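Local structure of DNA-binding protein (Sulfolobus solfataricus, 3IRB) at residues L14-V19 against S86-Y91; E34-G39 against F136-R141; R55-A60 against C64-V69. The protein is of unknown function but joins a zinc-binding ribbon to an OB-fold and may bind acyl-CoA. All coordinates share one frame; numbering follows the deposited sequence. Where two conformers were deposited one is given.

Interaction 1 (L14-V19 against S86-Y91); sequences LRWYDV and SYTIIY. With SO4 (sulfate ion), chain D.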
loop_
_atom_site.group_PDB
_atom_site.type_symbol
_atom_site.label_atom_id
_atom_site.label_comp_id
_atom_site.label_asym_id
_atom_site.label_seq_id
_atom_site.Cartn_x
_atom_site.Cartn_y
_atom_site.Cartn_z
ATOM N N LEU A 14 -15.164 4.645 -7.484
ATOM C CA LEU A 14 -15.838 4.001 -6.367
ATOM C C LEU A 14 -15.470 2.522 -6.348
ATOM O O LEU A 14 -15.258 1.965 -5.278
ATOM C CB LEU A 14 -17.335 4.167 -6.384
ATOM C CG LEU A 14 -18.054 3.557 -5.154
ATOM C CD1 LEU A 14 -17.548 4.143 -3.881
ATOM C CD2 LEU A 14 -19.575 3.757 -5.250
ATOM N N ARG A 15 -15.366 1.904 -7.525
ATOM C CA ARG A 15 -14.968 0.499 -7.590
ATOM C C ARG A 15 -13.614 0.299 -6.921
ATOM O O ARG A 15 -13.416 -0.670 -6.166
ATOM C CB ARG A 15 -14.906 0.001 -9.032
ATOM C CG ARG A 15 -14.600 -1.522 -9.212
ATOM C CD ARG A 15 -13.148 -1.846 -9.706
ATOM N NE ARG A 15 -12.839 -3.292 -9.644
ATOM C CZ ARG A 15 -11.623 -3.811 -9.432
ATOM N NH1 ARG A 15 -10.573 -3.015 -9.248
ATOM N NH2 ARG A 15 -11.443 -5.136 -9.375
ATOM N N TRP A 16 -12.664 1.167 -7.248
ATOM C CA TRP A 16 -11.319 1.040 -6.690
ATOM C C TRP A 16 -11.371 1.316 -5.173
ATOM O O TRP A 16 -10.677 0.664 -4.393
ATOM C CB TRP A 16 -10.269 1.910 -7.421
ATOM C CG TRP A 16 -9.754 1.256 -8.685
ATOM C CD1 TRP A 16 -10.016 1.622 -9.969
ATOM C CD2 TRP A 16 -8.924 0.094 -8.763
ATOM N NE1 TRP A 16 -9.422 0.751 -10.842
ATOM C CE2 TRP A 16 -8.729 -0.188 -10.128
ATOM C CE3 TRP A 16 -8.336 -0.750 -7.805
ATOM C CZ2 TRP A 16 -7.950 -1.261 -10.563
ATOM C CZ3 TRP A 16 -7.557 -1.820 -8.238
ATOM C CH2 TRP A 16 -7.370 -2.057 -9.604
ATOM N N TYR A 17 -12.180 2.270 -4.763
ATOM C CA TYR A 17 -12.359 2.506 -3.318
ATOM C C TYR A 17 -12.850 1.210 -2.632
ATOM O O TYR A 17 -12.335 0.805 -1.595
ATOM C CB TYR A 17 -13.313 3.658 -3.079
ATOM C CG TYR A 17 -13.618 3.872 -1.627
ATOM C CD1 TYR A 17 -12.659 4.417 -0.778
ATOM C CD2 TYR A 17 -14.836 3.497 -1.096
ATOM C CE1 TYR A 17 -12.922 4.604 0.573
ATOM C CE2 TYR A 17 -15.112 3.688 0.246
ATOM C CZ TYR A 17 -14.148 4.243 1.071
ATOM O OH TYR A 17 -14.418 4.421 2.404
ATOM N N ASP A 18 -13.825 0.568 -3.246
ATOM C CA ASP A 18 -14.404 -0.662 -2.696
ATOM C C ASP A 18 -13.387 -1.775 -2.525
ATOM O O ASP A 18 -13.348 -2.408 -1.485
ATOM C CB ASP A 18 -15.560 -1.132 -3.570
ATOM C CG ASP A 18 -16.787 -0.299 -3.395
ATOM O OD1 ASP A 18 -16.868 0.460 -2.400
ATOM O OD2 ASP A 18 -17.667 -0.418 -4.261
ATOM N N VAL A 19 -12.566 -1.995 -3.547
ATOM C CA VAL A 19 -11.522 -3.002 -3.509
ATOM C C VAL A 19 -10.506 -2.690 -2.410
ATOM O O VAL A 19 -10.143 -3.572 -1.621
ATOM C CB VAL A 19 -10.781 -3.098 -4.880
ATOM C CG1 VAL A 19 -9.454 -3.886 -4.731
ATOM C CG2 VAL A 19 -11.696 -3.699 -5.928
ATOM N N SER A 86 3.856 -0.395 -10.606
ATOM C CA SER A 86 2.889 -0.526 -11.721
ATOM C C SER A 86 1.683 0.299 -11.347
ATOM O O SER A 86 1.493 0.668 -10.171
ATOM C CB SER A 86 2.480 -1.981 -11.960
ATOM O OG SER A 86 2.010 -2.537 -10.762
ATOM N N TYR A 87 0.886 0.647 -12.342
ATOM C CA TYR A 87 -0.291 1.487 -12.096
ATOM C C TYR A 87 -1.192 1.490 -13.299
ATOM O O TYR A 87 -0.768 1.102 -14.412
ATOM C CB TYR A 87 0.098 2.935 -11.813
ATOM C CG TYR A 87 0.806 3.640 -12.938
ATOM C CD1 TYR A 87 2.166 3.533 -13.077
ATOM C CD2 TYR A 87 0.098 4.414 -13.888
ATOM C CE1 TYR A 87 2.834 4.172 -14.105
ATOM C CE2 TYR A 87 0.767 5.058 -14.919
ATOM C CZ TYR A 87 2.141 4.934 -15.009
ATOM O OH TYR A 87 2.841 5.535 -16.024
ATOM N N THR A 88 -2.424 1.934 -13.044
ATOM C CA THR A 88 -3.327 2.369 -14.054
ATOM C C THR A 88 -3.732 3.800 -13.732
ATOM O O THR A 88 -3.383 4.347 -12.685
ATOM C CB THR A 88 -4.544 1.425 -14.219
ATOM O OG1 THR A 88 -5.245 1.808 -15.401
ATOM C CG2 THR A 88 -5.494 1.495 -13.040
ATOM N N ILE A 89 -4.415 4.418 -14.681
ATOM C CA ILE A 89 -4.717 5.836 -14.663
ATOM C C ILE A 89 -6.201 5.961 -14.975
ATOM O O ILE A 89 -6.748 5.201 -15.773
ATOM C CB ILE A 89 -3.862 6.620 -15.686
ATOM C CG1 ILE A 89 -4.107 8.120 -15.576
ATOM C CG2 ILE A 89 -4.125 6.160 -17.121
ATOM C CD1 ILE A 89 -3.144 8.987 -16.496
ATOM N N ILE A 90 -6.849 6.872 -14.272
ATOM C CA ILE A 90 -8.244 7.191 -14.457
ATOM C C ILE A 90 -8.320 8.650 -14.841
ATOM O O ILE A 90 -7.885 9.518 -14.075
ATOM C CB ILE A 90 -9.004 6.960 -13.151
ATOM C CG1 ILE A 90 -8.938 5.484 -12.774
ATOM C CG2 ILE A 90 -10.468 7.429 -13.274
ATOM C CD1 ILE A 90 -9.475 5.186 -11.348
ATOM N N TYR A 91 -8.849 8.922 -16.033
ATOM C CA TYR A 91 -8.822 10.261 -16.598
ATOM C C TYR A 91 -10.040 11.082 -16.219
ATOM O O TYR A 91 -9.976 12.314 -16.244
ATOM C CB TYR A 91 -8.720 10.196 -18.150
ATOM C CG TYR A 91 -7.379 9.701 -18.671
ATOM C CD1 TYR A 91 -6.301 10.559 -18.794
ATOM C CD2 TYR A 91 -7.196 8.368 -19.056
ATOM C CE1 TYR A 91 -5.049 10.091 -19.280
ATOM C CE2 TYR A 91 -5.951 7.910 -19.553
ATOM C CZ TYR A 91 -4.889 8.779 -19.652
ATOM O OH TYR A 91 -3.645 8.327 -20.131
HETATM S S SO4 D . -11.210 6.693 -17.681
HETATM O O1 SO4 D . -9.751 6.798 -17.590
HETATM O O2 SO4 D . -11.664 7.072 -19.015
HETATM O O3 SO4 D . -11.750 7.638 -16.688
HETATM O O4 SO4 D . -11.578 5.309 -17.480
#
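Trp16, on helix 12-28, turns its indole toward strand 83-92 and meets Ile90 and Thr88, two residues whose side chains leave the same side of that strand. The closest approach is to Ile90: its terminal methyl CD1 comes within 3.9 Å of Trp16 CD1, the carbon of the five-membered ring next to the indole nitrogen. At the far end of the indole, Trp16 CZ2 lies 4.4 Å from Thr88 CG2, a looser touch. Both methyls approach obliquely, so the indole leans on the strand without stacking on it. With CG of Trp16 anti to its carbonyl carbon (chi1 -82°), the ring reaches away from the helix and across to the strand. Ile90 sends out its longer branch in reply: the CG1 arm is stretched to full length (chi2 170°), which carries CD1 up to the indole. The strand's neighbour contributes as well, since Ile105 of strand 98-109 also touches Trp16, while Ser12 and Leu13 of the helix lie against Ile90.

Arg15 packs on the indole from its own helix. Its NH1 stands 3.1 Å above the indole plane, toward the rim, and Val19 CG2 sits 3.5 Å over the centre of the guanidinium. At the end of the strand the backbone holds a sulfate, probably from the crystallisation liquor: Tyr91 N donates to its O1 at 2.8 Å in a nearly straight bond (170°), and Asn92 N adds a second backbone donor.

Between helix and strand, then, adhesion is apolar and modest, a buried isoleucine methyl set obliquely against a partly exposed indole; nothing polar joins Trp16 to Ile90 or Thr88, the strand's backbone being bonded to strand 98-109 and, at Tyr91, also to the sulfate.

Interaction 2 (E34-G39 against F136-R141); sequences EQFFNG and FQWPLR. With SO4 (sulfate ion), chain E.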
loop_
_atom_site.group_PDB
_atom_site.type_symbol
_atom_site.label_atom_id
_atom_site.label_comp_id
_atom_site.label_asym_id
_atom_site.label_seq_id
_atom_site.Cartn_x
_atom_site.Cartn_y
_atom_site.Cartn_z
ATOM N N GLU A 34 -2.981 -5.406 13.481
ATOM C CA GLU A 34 -3.077 -4.377 14.498
ATOM C C GLU A 34 -1.795 -3.514 14.508
ATOM O O GLU A 34 -1.893 -2.295 14.532
ATOM C CB GLU A 34 -3.408 -4.964 15.883
ATOM N N GLN A 35 -0.619 -4.139 14.434
ATOM C CA GLN A 35 0.651 -3.401 14.377
ATOM C C GLN A 35 0.692 -2.510 13.149
ATOM O O GLN A 35 1.114 -1.367 13.217
ATOM C CB GLN A 35 1.862 -4.333 14.283
ATOM C CG GLN A 35 2.290 -5.012 15.570
ATOM C CD GLN A 35 2.608 -4.026 16.684
ATOM O OE1 GLN A 35 3.482 -3.176 16.549
ATOM N NE2 GLN A 35 1.886 -4.139 17.787
ATOM N N PHE A 36 0.285 -3.053 12.020
ATOM C CA PHE A 36 0.290 -2.266 10.792
ATOM C C PHE A 36 -0.561 -1.009 10.912
ATOM O O PHE A 36 -0.094 0.089 10.632
ATOM C CB PHE A 36 -0.167 -3.103 9.603
ATOM C CG PHE A 36 -0.159 -2.352 8.327
ATOM C CD1 PHE A 36 1.045 -1.989 7.721
ATOM C CD2 PHE A 36 -1.358 -1.984 7.729
ATOM C CE1 PHE A 36 1.033 -1.261 6.537
ATOM C CE2 PHE A 36 -1.381 -1.282 6.554
ATOM C CZ PHE A 36 -0.199 -0.902 5.958
ATOM N N PHE A 37 -1.829 -1.171 11.278
ATOM C CA PHE A 37 -2.750 -0.021 11.324
ATOM C C PHE A 37 -2.422 0.957 12.455
ATOM O O PHE A 37 -2.587 2.168 12.300
ATOM C CB PHE A 37 -4.214 -0.484 11.346
ATOM C CG PHE A 37 -4.661 -0.977 9.997
ATOM C CD1 PHE A 37 -4.973 -0.060 8.985
ATOM C CD2 PHE A 37 -4.619 -2.319 9.693
ATOM C CE1 PHE A 37 -5.298 -0.500 7.730
ATOM C CE2 PHE A 37 -4.952 -2.757 8.446
ATOM C CZ PHE A 37 -5.290 -1.858 7.464
ATOM N N ASN A 38 -1.941 0.437 13.584
ATOM C CA ASN A 38 -1.374 1.311 14.603
ATOM C C ASN A 38 -0.185 2.105 14.091
ATOM O O ASN A 38 -0.052 3.290 14.401
ATOM C CB ASN A 38 -0.975 0.520 15.855
ATOM C CG ASN A 38 -2.167 0.134 16.688
ATOM O OD1 ASN A 38 -3.266 0.666 16.496
ATOM N ND2 ASN A 38 -1.969 -0.801 17.621
ATOM N N GLY A 39 0.673 1.457 13.319
ATOM C CA GLY A 39 1.830 2.125 12.695
ATOM C C GLY A 39 1.415 3.288 11.804
ATOM O O GLY A 39 2.021 4.358 11.847
ATOM N N PHE A 136 -1.343 8.736 5.483
ATOM C CA PHE A 136 -1.259 7.390 6.033
ATOM C C PHE A 136 -2.642 6.836 6.440
ATOM O O PHE A 136 -2.733 5.769 7.025
ATOM C CB PHE A 136 -0.313 7.418 7.249
ATOM C CG PHE A 136 1.114 7.714 6.885
ATOM C CD1 PHE A 136 1.541 9.023 6.714
ATOM C CD2 PHE A 136 2.028 6.689 6.716
ATOM C CE1 PHE A 136 2.861 9.310 6.368
ATOM C CE2 PHE A 136 3.352 6.952 6.350
ATOM C CZ PHE A 136 3.768 8.279 6.195
ATOM N N GLN A 137 -3.719 7.568 6.169
ATOM C CA GLN A 137 -5.054 6.985 6.308
ATOM C C GLN A 137 -5.240 6.026 5.145
ATOM O O GLN A 137 -4.738 6.269 4.058
ATOM C CB GLN A 137 -6.106 8.071 6.282
ATOM C CG GLN A 137 -7.535 7.588 6.445
ATOM C CD GLN A 137 -8.554 8.738 6.399
ATOM O OE1 GLN A 137 -8.235 9.897 6.696
ATOM N NE2 GLN A 137 -9.786 8.410 6.015
ATOM N N TRP A 138 -5.935 4.922 5.367
ATOM C CA TRP A 138 -6.137 3.930 4.319
ATOM C C TRP A 138 -7.331 4.297 3.440
ATOM O O TRP A 138 -8.360 4.728 3.959
ATOM C CB TRP A 138 -6.378 2.568 4.961
ATOM C CG TRP A 138 -6.433 1.481 4.010
ATOM C CD1 TRP A 138 -7.507 1.079 3.288
ATOM C CD2 TRP A 138 -5.362 0.642 3.643
ATOM N NE1 TRP A 138 -7.166 0.034 2.500
ATOM C CE2 TRP A 138 -5.842 -0.249 2.687
ATOM C CE3 TRP A 138 -4.009 0.588 3.997
ATOM C CZ2 TRP A 138 -5.032 -1.216 2.097
ATOM C CZ3 TRP A 138 -3.220 -0.359 3.435
ATOM C CH2 TRP A 138 -3.721 -1.242 2.470
ATOM N N PRO A 139 -7.214 4.139 2.108
ATOM C CA PRO A 139 -6.066 3.769 1.321
ATOM C C PRO A 139 -5.096 4.921 1.266
ATOM O O PRO A 139 -5.514 6.073 1.209
ATOM C CB PRO A 139 -6.637 3.541 -0.094
ATOM C CG PRO A 139 -8.018 3.670 -0.007
ATOM C CD PRO A 139 -8.416 4.285 1.265
ATOM N N LEU A 140 -3.815 4.609 1.307
ATOM C CA LEU A 140 -2.786 5.636 1.303
ATOM C C LEU A 140 -2.787 6.481 0.016
ATOM O O LEU A 140 -3.197 6.023 -1.063
ATOM C CB LEU A 140 -1.406 5.043 1.525
ATOM C CG LEU A 140 -1.042 4.731 3.000
ATOM C CD1 LEU A 140 -1.891 3.626 3.520
ATOM C CD2 LEU A 140 0.445 4.374 3.198
ATOM N N ARG A 141 -2.329 7.714 0.167
ATOM C CA ARG A 141 -2.119 8.632 -0.936
ATOM C C ARG A 141 -0.648 8.984 -1.017
ATOM O O ARG A 141 -0.024 9.387 -0.014
ATOM C CB ARG A 141 -2.876 9.957 -0.753
ATOM C CG ARG A 141 -4.399 9.885 -0.722
ATOM C CD ARG A 141 -5.003 11.315 -0.887
ATOM N NE ARG A 141 -4.766 12.164 0.284
ATOM C CZ ARG A 141 -3.950 13.216 0.334
ATOM N NH1 ARG A 141 -3.251 13.595 -0.720
ATOM N NH2 ARG A 141 -3.814 13.882 1.463
HETATM S S SO4 E . -6.082 12.752 4.037
HETATM O O1 SO4 E . -5.167 13.840 3.767
HETATM O O2 SO4 E . -7.364 13.257 4.511
HETATM O O3 SO4 E . -5.529 11.911 5.097
HETATM O O4 SO4 E . -6.293 11.928 2.834
#
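Phe36 and Phe37 of helix 30-41 join Trp138 in an aromatic cluster at the seam between that helix and the OB-fold, where the loop from strand 132-135 to strand 141-144 comes up to meet it. Phe36 makes the nearest contact, its CE2 lying 3.7 Å from Trp138 CZ3, which sits at the edge of the phenyl ring, near its plane. Phe37 comes in beside it as an offset edge-to-face pair: its edge is turned to the face of the six-membered ring of Trp138, with centroids 5.8 Å apart and planes at 63°. Within the helix the two phenyls also interlock, Phe36 CD2 standing 3.7 Å over the centre of the Phe37 ring. Trp138 CG is anti to the backbone N (chi1 -173°), which throws the indole toward the helix, and Trp138 NE1 is hydrogen-bonded to Met20 O of helix 12-28. Replacing the indole by an alanine's methyl is likely to open a gap beside both phenyl rings and take from Met20 O its indole donor. Pro139, after a cis peptide bond, sets its CB above one face of the indole, toward the rim. At the start of strand 141-144, Arg141 NE and NH2 hold a sulfate, probably from the crystallisation liquor, which Ser135 OG also binds. The offset edge-to-face pair belongs to a mostly buried aromatic cluster in which one loop tryptophan of the OB-fold touches both N-terminal helices.

Interaction 3 (R55-A60 against C64-V69); sequences RIFVPA and CEHCFV. With ZN (zinc ion), chain C.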
loop_
_atom_site.group_PDB
_atom_site.type_symbol
_atom_site.label_atom_id
_atom_site.label_comp_id
_atom_site.label_asym_id
_atom_site.label_seq_id
_atom_site.Cartn_x
_atom_site.Cartn_y
_atom_site.Cartn_z
ATOM N N ARG A 55 12.434 -13.013 5.039
ATOM C CA ARG A 55 11.549 -12.163 4.222
ATOM C C ARG A 55 10.840 -11.125 5.088
ATOM O O ARG A 55 10.355 -11.455 6.185
ATOM C CB ARG A 55 10.506 -13.027 3.527
ATOM C CG ARG A 55 11.069 -13.906 2.408
ATOM C CD ARG A 55 9.941 -14.689 1.760
ATOM N NE ARG A 55 10.387 -15.438 0.594
ATOM C CZ ARG A 55 10.989 -16.622 0.632
ATOM N NH1 ARG A 55 11.251 -17.225 1.792
ATOM N NH2 ARG A 55 11.353 -17.197 -0.511
ATOM N N ILE A 56 10.747 -9.891 4.573
ATOM C CA ILE A 56 10.010 -8.828 5.212
ATOM C C ILE A 56 8.747 -8.576 4.393
ATOM O O ILE A 56 8.840 -8.454 3.197
ATOM C CB ILE A 56 10.858 -7.549 5.308
ATOM C CG1 ILE A 56 12.095 -7.782 6.189
ATOM C CG2 ILE A 56 10.045 -6.436 5.910
ATOM C CD1 ILE A 56 13.109 -6.606 6.168
ATOM N N PHE A 57 7.582 -8.572 5.055
ATOM C CA PHE A 57 6.297 -8.462 4.386
ATOM C C PHE A 57 5.661 -7.138 4.731
ATOM O O PHE A 57 5.681 -6.717 5.887
ATOM C CB PHE A 57 5.318 -9.555 4.815
ATOM C CG PHE A 57 5.809 -10.944 4.550
ATOM C CD1 PHE A 57 5.571 -11.548 3.319
ATOM C CD2 PHE A 57 6.550 -11.623 5.508
ATOM C CE1 PHE A 57 6.010 -12.813 3.044
ATOM C CE2 PHE A 57 7.006 -12.903 5.240
ATOM C CZ PHE A 57 6.733 -13.510 4.002
ATOM N N VAL A 58 5.050 -6.510 3.735
ATOM C CA VAL A 58 4.231 -5.326 3.966
ATOM C C VAL A 58 2.903 -5.539 3.215
ATOM O O VAL A 58 2.915 -6.025 2.092
ATOM C CB VAL A 58 4.957 -4.037 3.514
ATOM C CG1 VAL A 58 5.099 -3.960 1.971
ATOM C CG2 VAL A 58 4.269 -2.795 4.111
ATOM N N PRO A 59 1.752 -5.253 3.867
ATOM C CA PRO A 59 1.573 -4.942 5.290
ATOM C C PRO A 59 2.047 -6.114 6.154
ATOM O O PRO A 59 2.207 -7.239 5.653
ATOM C CB PRO A 59 0.059 -4.743 5.444
ATOM C CG PRO A 59 -0.401 -4.366 4.032
ATOM C CD PRO A 59 0.492 -5.149 3.113
ATOM N N ALA A 60 2.374 -5.821 7.400
ATOM C CA ALA A 60 2.837 -6.841 8.335
ATOM C C ALA A 60 1.911 -8.057 8.335
ATOM O O ALA A 60 0.685 -7.936 8.256
ATOM C CB ALA A 60 2.931 -6.274 9.713
ATOM N N CYS A 64 4.160 -16.929 7.829
ATOM C CA CYS A 64 4.963 -16.994 6.610
ATOM C C CYS A 64 4.552 -18.271 5.884
ATOM O O CYS A 64 4.826 -19.358 6.363
ATOM C CB CYS A 64 6.464 -17.047 6.920
ATOM S SG CYS A 64 7.492 -17.212 5.385
ATOM N N GLU A 65 3.892 -18.145 4.734
ATOM C CA GLU A 65 3.435 -19.356 4.017
ATOM C C GLU A 65 4.585 -20.074 3.267
ATOM O O GLU A 65 4.432 -21.242 2.914
ATOM C CB GLU A 65 2.271 -19.028 3.059
ATOM C CG GLU A 65 1.744 -20.199 2.186
ATOM C CD GLU A 65 1.194 -21.416 2.946
ATOM O OE1 GLU A 65 1.112 -21.415 4.189
ATOM O OE2 GLU A 65 0.823 -22.401 2.271
ATOM N N HIS A 66 5.712 -19.388 3.064
ATOM C CA HIS A 66 6.923 -20.008 2.506
ATOM C C HIS A 66 7.527 -21.007 3.462
ATOM O O HIS A 66 7.887 -22.106 3.050
ATOM C CB HIS A 66 7.960 -18.948 2.148
ATOM C CG HIS A 66 7.501 -18.028 1.068
ATOM N ND1 HIS A 66 7.355 -16.671 1.257
ATOM C CD2 HIS A 66 7.123 -18.276 -0.209
ATOM C CE1 HIS A 66 6.917 -16.119 0.137
ATOM N NE2 HIS A 66 6.773 -17.071 -0.769
ATOM N N CYS A 67 7.635 -20.626 4.740
ATOM C CA CYS A 67 8.243 -21.473 5.769
ATOM C C CYS A 67 7.250 -22.274 6.609
ATOM O O CYS A 67 7.673 -23.169 7.324
ATOM C CB CYS A 67 9.060 -20.616 6.734
ATOM S SG CYS A 67 10.409 -19.695 5.956
ATOM N N PHE A 68 5.957 -21.938 6.542
ATOM C CA PHE A 68 4.916 -22.537 7.391
ATOM C C PHE A 68 5.139 -22.310 8.883
ATOM O O PHE A 68 5.069 -23.245 9.669
ATOM C CB PHE A 68 4.747 -24.041 7.096
ATOM C CG PHE A 68 4.644 -24.346 5.643
ATOM C CD1 PHE A 68 3.558 -23.890 4.900
ATOM C CD2 PHE A 68 5.647 -25.057 4.996
ATOM C CE1 PHE A 68 3.469 -24.149 3.544
ATOM C CE2 PHE A 68 5.564 -25.320 3.636
ATOM C CZ PHE A 68 4.472 -24.864 2.906
ATOM N N VAL A 69 5.452 -21.067 9.253
ATOM C CA VAL A 69 5.738 -20.692 10.625
ATOM C C VAL A 69 5.158 -19.311 10.919
ATOM O O VAL A 69 5.005 -18.453 10.015
ATOM C CB VAL A 69 7.260 -20.635 10.929
ATOM C CG1 VAL A 69 7.923 -21.995 10.730
ATOM C CG2 VAL A 69 7.916 -19.590 10.101
HETATM ZN ZN ZN C . 9.678 -17.528 6.113
#
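Arg55 and His66 stack at the outer side of the zinc site, the guanidinium lying flat on the imidazole with centres 3.9 Å apart and planes at 27°. The arginine chain is extended from CG to NE, so its CD already passes the ring, 3.3 Å from His66 ND1; the turn at the last torsion (chi4 82°) then swings the guanidinium over the imidazole face. Arg55 NE is also taken by a salt bridge to Glu114, which gives the arginine a second partner.

Deeper in, Phe57 presents its edge to the metal site. Its CZ approaches Cys64 SG to 4.0 Å, a sulfur-aromatic contact near the ring plane, and His66 ND1 lies near that same edge. The two cysteines use different rotamers to reach one ion: SG of Cys64 is anti to the backbone N (chi1 177°), that of Cys67 anti to the carbonyl carbon. Each sulfur binds zinc at 2.3 Å, and Cys50 and Cys53 complete the site. Cys67 N donates to Cys64 SG at 3.5 Å, as in rubredoxin-like knuckles, and Phe68 and Val69 form a G1 bulge opposite Cys64.

Four thiolates round one zinc should carry net negative charge; the N-H given to Cys64 SG would probably temper it, any influence of the arginine may be partly offset by Glu114, and the phenyl edge gives Cys64 an apolar flank.

Interaction 2 is the buried one, an all-aromatic cluster with its centre about 9 Å from the centre of the chain; interactions 1 and 3 are partly exposed and lie on opposite sides of that centre. The consecutive helices 12-28 and 30-41 supply one side of interactions 1 and 2, and both lean on the OB-fold. Interactions 2 and 3 touch directly, Phe36 CD1 packing 3.7 Å from Pro59 CB, so the buried cluster abuts the zinc ribbon. Chemistry follows place: a thin apolar touch at the far end, interlocking rings in the middle, and at the other end metal coordination with a charged stack. Interactions 1 and 3 also reach the same extended sheet.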